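Local coordinates for protein GrgF (Penicillium sp. sh18, PDB 6LZH) that catalyses polyketide chain transfer in the biosynthesis of gregatin A, as an alpha/beta hydrolase-fold enzyme associated with Claisen condensation, at residues G117-L122 against L216-L221; A136-I141 against K267-W272; A189-P194 against D240-T245; P231-T236 against L285-R290; N250-M255 against K259-L264. One frame throughout, in Å; residues are numbered along the deposited sequence.

Interaction 1 of 5, residues G117-L122 against L216-L221. With NA (sodium ion), chain D.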
# COMPACT_ATOMS: atom_id res chain seq x y z
N GLY A 117 8.52 -12.72 5.69
CA GLY A 117 7.40 -13.05 6.56
C GLY A 117 7.42 -12.28 7.87
O GLY A 117 6.35 -12.04 8.45
N GLY A 118 8.61 -11.86 8.32
CA GLY A 118 8.71 -11.09 9.54
C GLY A 118 8.31 -9.65 9.34
O GLY A 118 7.78 -9.02 10.25
N ASN A 119 8.56 -9.11 8.15
CA ASN A 119 8.05 -7.80 7.78
C ASN A 119 6.52 -7.81 7.81
O ASN A 119 5.89 -6.98 8.48
CB ASN A 119 8.58 -7.42 6.40
CG ASN A 119 8.10 -6.05 5.91
OD1 ASN A 119 6.91 -5.80 5.80
ND2 ASN A 119 9.05 -5.18 5.58
N VAL A 120 5.91 -8.77 7.14
CA VAL A 120 4.45 -8.86 7.09
C VAL A 120 3.87 -9.12 8.49
O VAL A 120 2.80 -8.60 8.84
CB VAL A 120 4.06 -9.96 6.08
CG1 VAL A 120 2.61 -10.35 6.20
CG2 VAL A 120 4.40 -9.51 4.66
N THR A 121 4.55 -9.95 9.28
CA THR A 121 4.12 -10.21 10.66
C THR A 121 4.07 -8.93 11.49
O THR A 121 3.08 -8.66 12.18
CB THR A 121 5.06 -11.25 11.30
OG1 THR A 121 4.81 -12.55 10.73
CG2 THR A 121 4.84 -11.36 12.83
N LEU A 122 5.14 -8.12 11.45
CA LEU A 122 5.14 -6.87 12.20
C LEU A 122 4.04 -5.93 11.72
O LEU A 122 3.40 -5.23 12.53
CB LEU A 122 6.51 -6.20 12.09
CG LEU A 122 7.65 -6.98 12.75
CD1 LEU A 122 9.01 -6.47 12.33
CD2 LEU A 122 7.51 -7.01 14.28
N LEU A 216 7.99 -0.08 -3.23
CA LEU A 216 8.39 1.32 -3.07
C LEU A 216 7.40 2.10 -2.22
O LEU A 216 7.78 3.07 -1.57
CB LEU A 216 8.54 2.01 -4.43
CG LEU A 216 9.76 1.72 -5.29
CD1 LEU A 216 9.73 2.66 -6.49
CD2 LEU A 216 11.09 1.84 -4.52
N SER A 217 6.13 1.67 -2.20
CA SER A 217 5.11 2.34 -1.40
C SER A 217 4.92 1.69 -0.04
O SER A 217 4.00 2.08 0.70
CB SER A 217 3.76 2.35 -2.13
OG SER A 217 3.38 1.03 -2.52
N TRP A 218 5.74 0.70 0.30
CA TRP A 218 5.63 -0.04 1.54
C TRP A 218 6.88 0.23 2.36
O TRP A 218 7.99 -0.09 1.93
CB TRP A 218 5.46 -1.54 1.26
CG TRP A 218 5.27 -2.35 2.49
CD1 TRP A 218 6.22 -3.09 3.14
CD2 TRP A 218 4.06 -2.49 3.24
NE1 TRP A 218 5.66 -3.70 4.25
CE2 TRP A 218 4.34 -3.35 4.33
CE3 TRP A 218 2.76 -1.99 3.10
CZ2 TRP A 218 3.37 -3.72 5.27
CZ3 TRP A 218 1.79 -2.35 4.04
CH2 TRP A 218 2.10 -3.22 5.10
N ASN A 219 6.71 0.84 3.53
CA ASN A 219 7.82 1.17 4.41
C ASN A 219 7.40 0.74 5.81
O ASN A 219 6.65 1.45 6.48
CB ASN A 219 8.17 2.65 4.37
CG ASN A 219 9.34 2.99 5.28
OD1 ASN A 219 9.91 2.11 5.94
ND2 ASN A 219 9.70 4.27 5.32
N ILE A 220 7.88 -0.44 6.23
CA ILE A 220 7.53 -1.01 7.53
C ILE A 220 7.88 -0.04 8.66
O ILE A 220 7.20 -0.01 9.69
CB ILE A 220 8.21 -2.39 7.68
CG1 ILE A 220 7.70 -3.12 8.91
CG2 ILE A 220 9.73 -2.28 7.70
CD1 ILE A 220 6.19 -3.30 8.88
N LEU A 221 8.94 0.75 8.49
CA LEU A 221 9.31 1.71 9.52
C LEU A 221 8.20 2.71 9.81
O LEU A 221 8.17 3.30 10.89
CB LEU A 221 10.58 2.47 9.12
CG LEU A 221 11.88 1.69 8.96
CD1 LEU A 221 13.06 2.63 8.74
CD2 LEU A 221 12.14 0.81 10.16
NA NA D . 9.73 -0.61 0.73
O HOH W 1 9.42 -2.28 4.45
O HOH W 2 9.86 1.79 0.55
O HOH W 3 11.69 -0.09 2.34
O HOH W 4 9.88 -2.99 1.41
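W218 NE1 donates its hydrogen to N119 OD1 at 2.9 Å, along a nearly straight line (164° at the hydrogen). The bond ties helix 116-127, which in this alpha/beta hydrolase fold runs on from the probable nucleophile elbow, to the loop that follows helix 209-216. The indole nitrogen comes in on a lone pair of OD1, in the carbonyl plane, and the oxygen lies near the plane of the indole, although amide and indole are turned 37° against each other. The nitrogen branch of the amide has other work. N119 ND2 donates to water 1 at 3.1 Å and also to L140 O; the same water accepts from I220 N at 3.0 Å. With oxygen and nitrogen both engaged, the buried amide has little freedom to flip.

N119 has CG opposite its own backbone N (chi1 -180°), which sends the amide out past I220, whose CB lies 3.6 Å from N119 ND2. I220 CD1 settles 3.7 Å from N119 O, and L122 CB adds a looser apolar touch on I220 CD1. Beyond the contact, the W218 side chain leans on A123 of the same helix and on A84 and R85 of helix 84-99, and W218 packs against S217 of the second subunit. On the backbone side, W218 O binds a sodium ion at 2.2 Å, together with S215 O and waters 2, 3 and 4.

Interaction 2 of 5, residues A136-I141 against K267-W272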
# COMPACT_ATOMS: atom_id res chain seq x y z
N ALA A 136 9.31 -11.62 15.01
CA ALA A 136 9.93 -11.44 13.71
C ALA A 136 11.36 -11.97 13.76
O ALA A 136 12.17 -11.51 14.57
CB ALA A 136 9.92 -9.96 13.29
N VAL A 137 11.66 -12.94 12.91
CA VAL A 137 12.99 -13.54 12.83
C VAL A 137 13.67 -13.06 11.56
O VAL A 137 13.17 -13.30 10.45
CB VAL A 137 12.91 -15.08 12.85
CG1 VAL A 137 14.31 -15.64 12.74
CG2 VAL A 137 12.19 -15.57 14.12
N ALA A 138 14.85 -12.42 11.73
CA ALA A 138 15.63 -11.83 10.66
C ALA A 138 14.75 -11.11 9.63
O ALA A 138 14.84 -11.41 8.43
CB ALA A 138 16.49 -12.91 9.99
N PRO A 139 13.91 -10.15 10.05
CA PRO A 139 12.96 -9.56 9.10
C PRO A 139 13.63 -8.77 8.00
O PRO A 139 14.63 -8.08 8.22
CB PRO A 139 12.10 -8.64 9.98
CG PRO A 139 12.98 -8.31 11.17
CD PRO A 139 13.72 -9.63 11.42
N LEU A 140 13.07 -8.88 6.79
CA LEU A 140 13.53 -8.08 5.65
C LEU A 140 12.88 -6.70 5.76
O LEU A 140 11.65 -6.60 5.77
CB LEU A 140 13.15 -8.78 4.34
CG LEU A 140 13.25 -8.10 2.97
CD1 LEU A 140 14.50 -7.26 2.83
CD2 LEU A 140 13.25 -9.20 1.91
N ILE A 141 13.70 -5.66 5.91
CA ILE A 141 13.19 -4.33 6.21
C ILE A 141 13.08 -3.47 4.96
O ILE A 141 12.12 -2.72 4.79
CB ILE A 141 14.07 -3.64 7.28
CG1 ILE A 141 14.05 -4.40 8.60
CG2 ILE A 141 13.62 -2.20 7.50
CD1 ILE A 141 12.65 -4.78 9.10
N LYS A 267 25.82 -15.41 14.00
CA LYS A 267 25.02 -16.05 12.97
C LYS A 267 24.63 -15.05 11.90
O LYS A 267 24.43 -13.85 12.17
CB LYS A 267 23.76 -16.68 13.57
CG LYS A 267 24.04 -17.68 14.70
CD LYS A 267 25.00 -18.77 14.25
CE LYS A 267 25.26 -19.75 15.38
NZ LYS A 267 26.17 -20.85 14.95
N GLY A 268 24.52 -15.56 10.67
CA GLY A 268 24.01 -14.80 9.55
C GLY A 268 22.54 -15.07 9.31
O GLY A 268 21.82 -15.58 10.19
N HIS A 269 22.09 -14.77 8.09
CA HIS A 269 20.66 -14.73 7.79
C HIS A 269 20.01 -16.09 7.91
O HIS A 269 18.84 -16.20 8.29
CB HIS A 269 20.41 -14.19 6.39
CG HIS A 269 18.97 -13.92 6.11
ND1 HIS A 269 18.22 -13.03 6.86
CD2 HIS A 269 18.13 -14.42 5.17
CE1 HIS A 269 16.98 -13.01 6.39
NE2 HIS A 269 16.90 -13.83 5.36
N LEU A 270 20.74 -17.14 7.56
CA LEU A 270 20.22 -18.50 7.49
C LEU A 270 20.99 -19.48 8.35
O LEU A 270 20.38 -20.42 8.88
CB LEU A 270 20.29 -19.00 6.05
CG LEU A 270 19.15 -19.85 5.51
CD1 LEU A 270 17.92 -18.98 5.46
CD2 LEU A 270 19.52 -20.38 4.12
N ASP A 271 22.31 -19.31 8.49
CA ASP A 271 23.13 -20.34 9.10
C ASP A 271 22.84 -20.55 10.58
O ASP A 271 23.38 -21.50 11.17
CB ASP A 271 24.62 -20.04 8.87
CG ASP A 271 25.04 -18.66 9.35
OD1 ASP A 271 24.64 -18.26 10.47
OD2 ASP A 271 25.81 -18.00 8.61
N TRP A 272 21.99 -19.72 11.18
CA TRP A 272 21.56 -20.04 12.54
C TRP A 272 20.81 -21.37 12.59
O TRP A 272 20.68 -21.95 13.68
CB TRP A 272 20.69 -18.91 13.11
CG TRP A 272 19.49 -18.62 12.30
CD1 TRP A 272 19.37 -17.68 11.32
CD2 TRP A 272 18.22 -19.28 12.38
NE1 TRP A 272 18.10 -17.72 10.78
CE2 TRP A 272 17.38 -18.69 11.42
CE3 TRP A 272 17.72 -20.31 13.18
CZ2 TRP A 272 16.05 -19.11 11.23
CZ3 TRP A 272 16.40 -20.73 12.98
CH2 TRP A 272 15.59 -20.12 12.02
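Two flat side chains face the end of strand 133-137. The imidazole of H269 has A138 O at its edge, in the ring plane, 3.4 Å from H269 CE1, while A138 CB lies 3.6 Å from H269 ND1. The indole of W272 carries L270 O over one face, offset toward the rim, and has G268 O in plane at its edge. V137 CG1 approaches that indole obliquely, 4.2 Å from W272 CZ2, as the apolar part of the contact.

The loop 267-272 is braced from within. G268 N donates to D271 OD1 at 2.7 Å, and W272 NE1 makes a weak bond of 3.0 Å to H269 O. For the latter, W272 sets CG between its backbone N and carbonyl carbon (chi1 59°), which folds the indole back against its own loop, toward H269 O. H269 takes the opposite course: CG anti to the backbone N, chi1 -171°, carries its ring out to A138.

Outside the two segments, H269 ND1 is hydrogen-bonded to D240 OD2, and the H269 side chain comes within about 3 Å of that of C115. A leucine in place of H269 would probably leave the D240 carboxylate without its imidazole mate and C115 without the imidazole beside it. Here the strand end supplies a carbonyl oxygen at the ring edge and a methyl group out of its plane, while the polar partner of the imidazole comes from D240, a setting consistent with the histidine of a Cys-His-Asp triad.

Interaction 3 of 5, residues A189-P194 against D240-T245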
# COMPACT_ATOMS: atom_id res chain seq x y z
N ALA A 189 17.63 -12.14 -2.55
CA ALA A 189 17.13 -13.31 -3.26
C ALA A 189 18.26 -14.04 -3.97
O ALA A 189 18.40 -15.26 -3.86
CB ALA A 189 16.03 -12.90 -4.25
N ALA A 190 19.09 -13.30 -4.70
CA ALA A 190 20.17 -13.92 -5.44
C ALA A 190 21.22 -14.53 -4.51
O ALA A 190 21.89 -15.50 -4.89
CB ALA A 190 20.81 -12.90 -6.38
N GLU A 191 21.35 -13.99 -3.30
CA GLU A 191 22.29 -14.54 -2.32
C GLU A 191 21.75 -15.79 -1.65
O GLU A 191 22.50 -16.72 -1.37
CB GLU A 191 22.61 -13.50 -1.24
CG GLU A 191 23.87 -12.71 -1.48
CD GLU A 191 23.91 -11.46 -0.63
OE1 GLU A 191 24.59 -10.49 -1.04
OE2 GLU A 191 23.26 -11.44 0.43
N MET A 192 20.45 -15.80 -1.35
CA MET A 192 19.88 -16.93 -0.63
C MET A 192 19.68 -18.14 -1.53
O MET A 192 19.87 -19.28 -1.09
CB MET A 192 18.56 -16.52 0.03
CG MET A 192 18.75 -15.48 1.12
SD MET A 192 19.46 -16.23 2.61
CE MET A 192 21.21 -15.88 2.39
N MET A 193 19.30 -17.90 -2.79
CA MET A 193 18.92 -18.99 -3.70
C MET A 193 19.97 -20.10 -3.79
O MET A 193 19.60 -21.28 -3.62
CB MET A 193 18.58 -18.41 -5.08
CG MET A 193 18.72 -19.39 -6.25
SD MET A 193 18.46 -18.62 -7.87
CE MET A 193 19.96 -17.66 -8.04
N PRO A 194 21.26 -19.82 -4.02
CA PRO A 194 22.21 -20.94 -4.13
C PRO A 194 22.37 -21.72 -2.83
O PRO A 194 22.54 -22.94 -2.89
CB PRO A 194 23.51 -20.24 -4.53
CG PRO A 194 23.09 -18.95 -5.12
CD PRO A 194 21.91 -18.54 -4.31
N ASP A 240 24.03 -10.69 9.92
CA ASP A 240 23.12 -10.83 8.79
C ASP A 240 23.55 -9.84 7.71
O ASP A 240 23.40 -8.63 7.88
CB ASP A 240 21.67 -10.60 9.21
CG ASP A 240 20.67 -11.17 8.20
OD1 ASP A 240 21.01 -11.21 6.98
OD2 ASP A 240 19.55 -11.57 8.61
N VAL A 241 24.09 -10.36 6.61
CA VAL A 241 24.48 -9.52 5.48
C VAL A 241 23.46 -9.57 4.35
O VAL A 241 23.56 -8.77 3.41
CB VAL A 241 25.88 -9.89 4.98
CG1 VAL A 241 26.92 -9.55 6.05
CG2 VAL A 241 25.96 -11.37 4.62
N SER A 242 22.46 -10.45 4.44
CA SER A 242 21.38 -10.58 3.47
C SER A 242 20.22 -9.63 3.79
O SER A 242 19.78 -8.87 2.92
CB SER A 242 20.88 -12.03 3.42
OG SER A 242 21.95 -12.90 3.09
N CYS A 243 19.72 -9.68 5.02
CA CYS A 243 18.82 -8.68 5.59
C CYS A 243 19.66 -7.92 6.60
O CYS A 243 19.72 -8.31 7.77
CB CYS A 243 17.62 -9.32 6.30
SG CYS A 243 16.41 -10.10 5.27
N PRO A 244 20.33 -6.80 6.20
CA PRO A 244 21.32 -6.15 7.07
C PRO A 244 20.89 -6.03 8.53
O PRO A 244 19.82 -5.50 8.84
CB PRO A 244 21.49 -4.77 6.42
CG PRO A 244 21.29 -5.06 4.94
CD PRO A 244 20.23 -6.15 4.88
N THR A 245 21.73 -6.54 9.43
CA THR A 245 21.48 -6.38 10.86
C THR A 245 21.19 -4.92 11.22
O THR A 245 20.31 -4.64 12.05
CB THR A 245 22.69 -6.91 11.65
OG1 THR A 245 22.87 -8.30 11.36
CG2 THR A 245 22.51 -6.72 13.17
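The side chain of M192 leaves helix 187-198 and bends toward S242, in the loop after strand 232-237 that carries the acid of an alpha/beta hydrolase fold. From CB, the chain turns so that CG lies beside the backbone N, opposite the carbonyl carbon (chi1 -66°), and it bends again at chi2 and chi3. M192 SD passes 4.2 Å from S242 OG, and the side chain also touches H269. At the tip, M192 CE meets S242 OG at 3.1 Å, a tight approach, and S242 CB at 4.0 Å.

One residue earlier on the helix, E191 stretches out beyond CG, and its OE2 accepts a weak hydrogen bond of 3.3 Å from S242 OG. The serine hydroxyl thus sits between a carboxylate and a methyl group, in a contact that lies at the surface. The helix belongs to the long excursion between strands 133-137 and 232-237, where members of this fold commonly insert a cap.

Behind S242 the loop is held by D240, the probable acid of the triad. Its OD1 makes an Asx motif: C243 N donates to D240 OD1 at 2.8 Å, reaching it from 50° above the carboxylate plane.

Interaction 4 of 5, residues P231-T236 against L285-R290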
# COMPACT_ATOMS: atom_id res chain seq x y z
N PRO A 231 2.75 -7.06 22.52
CA PRO A 231 4.15 -7.43 22.73
C PRO A 231 4.79 -7.99 21.46
O PRO A 231 4.20 -8.82 20.77
CB PRO A 231 4.08 -8.50 23.83
CG PRO A 231 2.76 -8.30 24.48
CD PRO A 231 1.84 -7.79 23.42
N ALA A 232 6.00 -7.53 21.17
CA ALA A 232 6.69 -7.89 19.93
C ALA A 232 8.14 -8.26 20.22
O ALA A 232 8.81 -7.63 21.04
CB ALA A 232 6.66 -6.73 18.92
N MET A 233 8.61 -9.31 19.56
CA MET A 233 9.98 -9.77 19.72
C MET A 233 10.68 -9.79 18.38
O MET A 233 10.15 -10.34 17.41
CB MET A 233 10.02 -11.16 20.34
CG MET A 233 11.40 -11.70 20.41
SD MET A 233 11.38 -13.31 21.27
CE MET A 233 13.13 -13.67 21.28
N MET A 234 11.88 -9.22 18.32
CA MET A 234 12.70 -9.37 17.13
C MET A 234 13.86 -10.30 17.42
O MET A 234 14.49 -10.20 18.49
CB MET A 234 13.24 -8.03 16.63
CG MET A 234 13.84 -8.17 15.23
SD MET A 234 14.37 -6.58 14.60
CE MET A 234 12.80 -5.74 14.33
N VAL A 235 14.16 -11.16 16.46
CA VAL A 235 15.27 -12.12 16.56
C VAL A 235 16.20 -11.86 15.39
O VAL A 235 15.88 -12.17 14.24
CB VAL A 235 14.77 -13.57 16.56
CG1 VAL A 235 15.96 -14.53 16.62
CG2 VAL A 235 13.83 -13.78 17.73
N THR A 236 17.36 -11.27 15.70
CA THR A 236 18.22 -10.67 14.69
C THR A 236 19.57 -11.38 14.70
O THR A 236 20.27 -11.33 15.72
CB THR A 236 18.39 -9.16 14.96
OG1 THR A 236 17.15 -8.48 14.73
CG2 THR A 236 19.46 -8.56 14.07
N LEU A 285 9.70 -19.31 22.91
CA LEU A 285 8.63 -19.92 23.70
C LEU A 285 8.46 -19.21 25.04
O LEU A 285 7.32 -18.99 25.49
CB LEU A 285 8.95 -21.40 23.89
CG LEU A 285 8.00 -22.13 24.84
CD1 LEU A 285 6.67 -22.30 24.14
CD2 LEU A 285 8.61 -23.48 25.23
N ASP A 286 9.56 -18.84 25.69
CA ASP A 286 9.46 -18.12 26.96
C ASP A 286 8.81 -16.75 26.76
O ASP A 286 7.96 -16.33 27.57
CB ASP A 286 10.86 -17.96 27.57
CG ASP A 286 10.81 -17.46 29.00
OD1 ASP A 286 10.36 -18.24 29.87
OD2 ASP A 286 11.18 -16.29 29.25
N PHE A 287 9.18 -16.05 25.69
CA PHE A 287 8.52 -14.79 25.34
C PHE A 287 7.01 -14.99 25.21
O PHE A 287 6.22 -14.25 25.79
CB PHE A 287 9.11 -14.26 24.04
CG PHE A 287 8.35 -13.11 23.45
CD1 PHE A 287 8.53 -11.82 23.93
CD2 PHE A 287 7.46 -13.30 22.40
CE1 PHE A 287 7.83 -10.74 23.37
CE2 PHE A 287 6.76 -12.22 21.84
CZ PHE A 287 6.94 -10.96 22.33
N LEU A 288 6.60 -16.00 24.44
CA LEU A 288 5.18 -16.28 24.27
C LEU A 288 4.51 -16.66 25.59
O LEU A 288 3.37 -16.24 25.84
CB LEU A 288 4.99 -17.40 23.24
CG LEU A 288 5.41 -17.07 21.78
CD1 LEU A 288 5.25 -18.27 20.85
CD2 LEU A 288 4.65 -15.86 21.20
N LYS A 289 5.18 -17.46 26.42
CA LYS A 289 4.58 -17.87 27.69
C LYS A 289 4.38 -16.68 28.60
O LYS A 289 3.32 -16.54 29.24
CB LYS A 289 5.45 -18.93 28.38
CG LYS A 289 5.36 -20.31 27.76
CD LYS A 289 6.30 -21.31 28.44
CE LYS A 289 5.50 -22.48 29.01
NZ LYS A 289 6.33 -23.68 29.34
N ARG A 290 5.37 -15.78 28.67
CA ARG A 290 5.27 -14.62 29.54
C ARG A 290 4.17 -13.66 29.10
O ARG A 290 3.43 -13.13 29.93
CB ARG A 290 6.63 -13.91 29.60
CG ARG A 290 7.71 -14.70 30.32
CD ARG A 290 8.98 -13.87 30.53
NE ARG A 290 9.83 -13.85 29.34
CZ ARG A 290 9.88 -12.85 28.47
NH1 ARG A 290 9.16 -11.75 28.65
NH2 ARG A 290 10.69 -12.92 27.43
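M233 and F287 make most of this contact, and the first kind of interaction is CH-pi: M233 CB stands over the middle of the F287 ring, 3.6 Å from the centroid and only 8° off the normal. The second is a Met-aromatic contact. The extended M233 chain slides past the phenylalanine in the reverse direction, bringing M233 SD obliquely over the ring at 4.3 Å from its centroid and 3.7 Å from F287 CG. The third is plain packing at the far end of the ring, where F287 CZ lies 3.6 Å from A232 C and 4.1 Å from P231 CB; P231 C is in plane at the ring edge. F287 reaches the strand because CG is anti to its backbone N (chi1 170°), which throws the ring off the helix. An alanine in place of F287 is likely to open a gap between helix and strand and leave M233 without its aromatic surface.

The polar interaction runs along the helix. R290 NE forms a salt bridge with D286 OD2 at 2.8 Å, the oxygen lying in the guanidinium plane while the nitrogen meets it from above the carboxylate plane. R290 NH2 has a second carboxylate, that of E260.

Here helix 277-292 packs on one side of the sheet. Strand 232-237 lies between strands 133-137 and 259-264, E260 of the latter also touches F287, and on the other side of the sheet M234 meets C251 and F252 of helix 245-254.

Interaction 5 of 5, residues N250-M255 against K259-L264. With NA (sodium ion), chain C.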
# COMPACT_ATOMS: atom_id res chain seq x y z
N ASN A 250 17.42 -0.95 13.17
CA ASN A 250 16.72 0.29 12.89
C ASN A 250 15.21 0.11 13.05
O ASN A 250 14.54 0.93 13.68
CB ASN A 250 17.08 0.77 11.47
CG ASN A 250 18.45 1.45 11.42
OD1 ASN A 250 18.99 1.83 12.47
ND2 ASN A 250 19.01 1.62 10.22
N CYS A 251 14.68 -0.98 12.52
CA CYS A 251 13.26 -1.26 12.71
C CYS A 251 12.93 -1.42 14.20
O CYS A 251 11.96 -0.83 14.70
CB CYS A 251 12.87 -2.51 11.91
SG CYS A 251 11.10 -2.88 11.94
N PHE A 252 13.73 -2.21 14.92
CA PHE A 252 13.51 -2.36 16.36
C PHE A 252 13.53 -1.00 17.06
O PHE A 252 12.72 -0.75 17.96
CB PHE A 252 14.55 -3.28 16.99
CG PHE A 252 14.24 -3.68 18.42
CD1 PHE A 252 13.33 -4.70 18.67
CD2 PHE A 252 14.82 -3.03 19.50
CE1 PHE A 252 13.00 -5.07 19.96
CE2 PHE A 252 14.51 -3.40 20.83
CZ PHE A 252 13.58 -4.42 21.05
N GLU A 253 14.44 -0.12 16.66
CA GLU A 253 14.53 1.18 17.32
C GLU A 253 13.26 2.00 17.09
O GLU A 253 12.86 2.76 17.98
CB GLU A 253 15.78 1.92 16.84
CG GLU A 253 17.05 1.27 17.39
CD GLU A 253 18.33 1.98 17.01
OE1 GLU A 253 18.56 3.10 17.51
OE2 GLU A 253 19.12 1.41 16.22
N HIS A 254 12.60 1.83 15.94
CA HIS A 254 11.35 2.55 15.65
C HIS A 254 10.15 1.98 16.39
O HIS A 254 9.13 2.66 16.51
CB HIS A 254 11.07 2.53 14.15
CG HIS A 254 11.88 3.53 13.38
ND1 HIS A 254 13.16 3.26 12.95
CD2 HIS A 254 11.60 4.78 12.96
CE1 HIS A 254 13.63 4.32 12.29
NE2 HIS A 254 12.70 5.25 12.29
N MET A 255 10.24 0.75 16.90
CA MET A 255 9.13 0.19 17.64
C MET A 255 9.06 0.75 19.06
O MET A 255 10.06 1.22 19.63
CB MET A 255 9.25 -1.34 17.68
CG MET A 255 9.13 -1.97 16.28
SD MET A 255 9.88 -3.61 16.15
CE MET A 255 8.89 -4.55 17.30
N LYS A 259 8.67 -4.37 23.77
CA LYS A 259 9.38 -4.99 22.66
C LYS A 259 10.63 -5.64 23.22
O LYS A 259 11.22 -5.14 24.17
CB LYS A 259 9.75 -3.98 21.57
CG LYS A 259 10.70 -2.89 22.06
CD LYS A 259 10.95 -1.83 21.00
CE LYS A 259 12.00 -0.82 21.49
NZ LYS A 259 12.33 0.17 20.42
N GLU A 260 11.00 -6.79 22.66
CA GLU A 260 12.14 -7.53 23.16
C GLU A 260 13.01 -7.99 22.00
O GLU A 260 12.50 -8.43 20.97
CB GLU A 260 11.71 -8.74 24.01
CG GLU A 260 10.86 -8.34 25.22
CD GLU A 260 10.50 -9.53 26.11
OE1 GLU A 260 11.16 -10.58 25.99
OE2 GLU A 260 9.56 -9.38 26.93
N LEU A 261 14.32 -7.90 22.19
CA LEU A 261 15.30 -8.19 21.15
C LEU A 261 16.17 -9.37 21.57
O LEU A 261 16.71 -9.39 22.67
CB LEU A 261 16.21 -6.98 20.90
CG LEU A 261 17.34 -7.20 19.89
CD1 LEU A 261 16.78 -7.47 18.47
CD2 LEU A 261 18.26 -5.99 19.88
N ASP A 262 16.32 -10.34 20.66
CA ASP A 262 17.33 -11.39 20.81
C ASP A 262 18.29 -11.30 19.64
O ASP A 262 17.86 -11.31 18.48
CB ASP A 262 16.67 -12.78 20.85
CG ASP A 262 17.68 -13.88 21.10
OD1 ASP A 262 18.80 -13.55 21.57
OD2 ASP A 262 17.36 -15.06 20.85
N ILE A 263 19.59 -11.19 19.93
CA ILE A 263 20.63 -11.22 18.91
C ILE A 263 21.18 -12.63 18.83
O ILE A 263 21.62 -13.18 19.85
CB ILE A 263 21.77 -10.23 19.24
CG1 ILE A 263 21.24 -8.82 19.42
CG2 ILE A 263 22.85 -10.29 18.15
CD1 ILE A 263 20.81 -8.16 18.13
N LEU A 264 21.23 -13.21 17.63
CA LEU A 264 21.82 -14.54 17.47
C LEU A 264 23.31 -14.36 17.22
O LEU A 264 23.74 -14.08 16.10
CB LEU A 264 21.16 -15.31 16.33
CG LEU A 264 19.64 -15.47 16.39
CD1 LEU A 264 19.17 -16.37 15.26
CD2 LEU A 264 19.20 -16.05 17.74
NA NA C . 21.09 -14.31 21.92
O HOH W 5 19.83 -16.38 21.42
O HOH W 6 23.02 -15.96 20.84
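K259 NZ is held by two backbone oxygens at the end of helix 245-254, F252 O at 2.7 Å and M255 O at 2.6 Å. It comes to F252 O tilted 24° from the carbonyl plane and to M255 O from well above the M255 carbonyl plane. Two carbonyls at the C-terminal end of a helix would probably favour the positive charge here. The ammonium also makes an off-centre cation-pi contact with F252, its NZ 4.6 Å from the ring centroid.

The F252 ring is sandwiched. K259 CD lies over one face, 3.9 Å from the centroid, and L261 CB over the opposite face at the same distance, both offset toward the rim. The lysine can do both jobs because CG sits between its backbone N and carbonyl carbon (chi1 62°) and the rest of the chain runs out straight across the ring. M255 CB flanks the lysine chain, 3.8 Å from K259 CD.

Further out, M255 N donates to F252 O from the face opposite the ammonium, and H254 ND1 bonds back to N250 O, so the last turn is tied together. Along the strand, D262 OD1 and I263 O both coordinate one sodium ion, each at 2.4 Å. Waters 5 and 6 complete the set of ligands found there, and water 5 also donates to D262 OD2.

Helix and strand run nearly antiparallel, as expected for the second half of a beta-alpha-beta unit, here strand 232-237, helix 245-254 and strand 259-264 at one edge of the alpha/beta hydrolase sheet.

How the interactions relate
Interactions 2 and 3 meet at the active site, their centres 9 Å apart: H269 ND1 bonds to D240 OD2 at 2.6 Å, and M192 SD packs 3.4 Å from H269 CD2. Interaction 1 lies on the helix that follows C115, with the N119 side chain about 10 Å from that of H269; L122 also packs against A136 of interaction 2. The central sheet links interactions 2, 4 and 5. A138 N bonds to V235 O at 2.7 Å, and T236 N to D262 O at 2.8 Å. A232 CB packs 3.5 Å from M255 CE, a further join between interaction 4 and interaction 5. The two sodium sites belong to interactions 1 and 5.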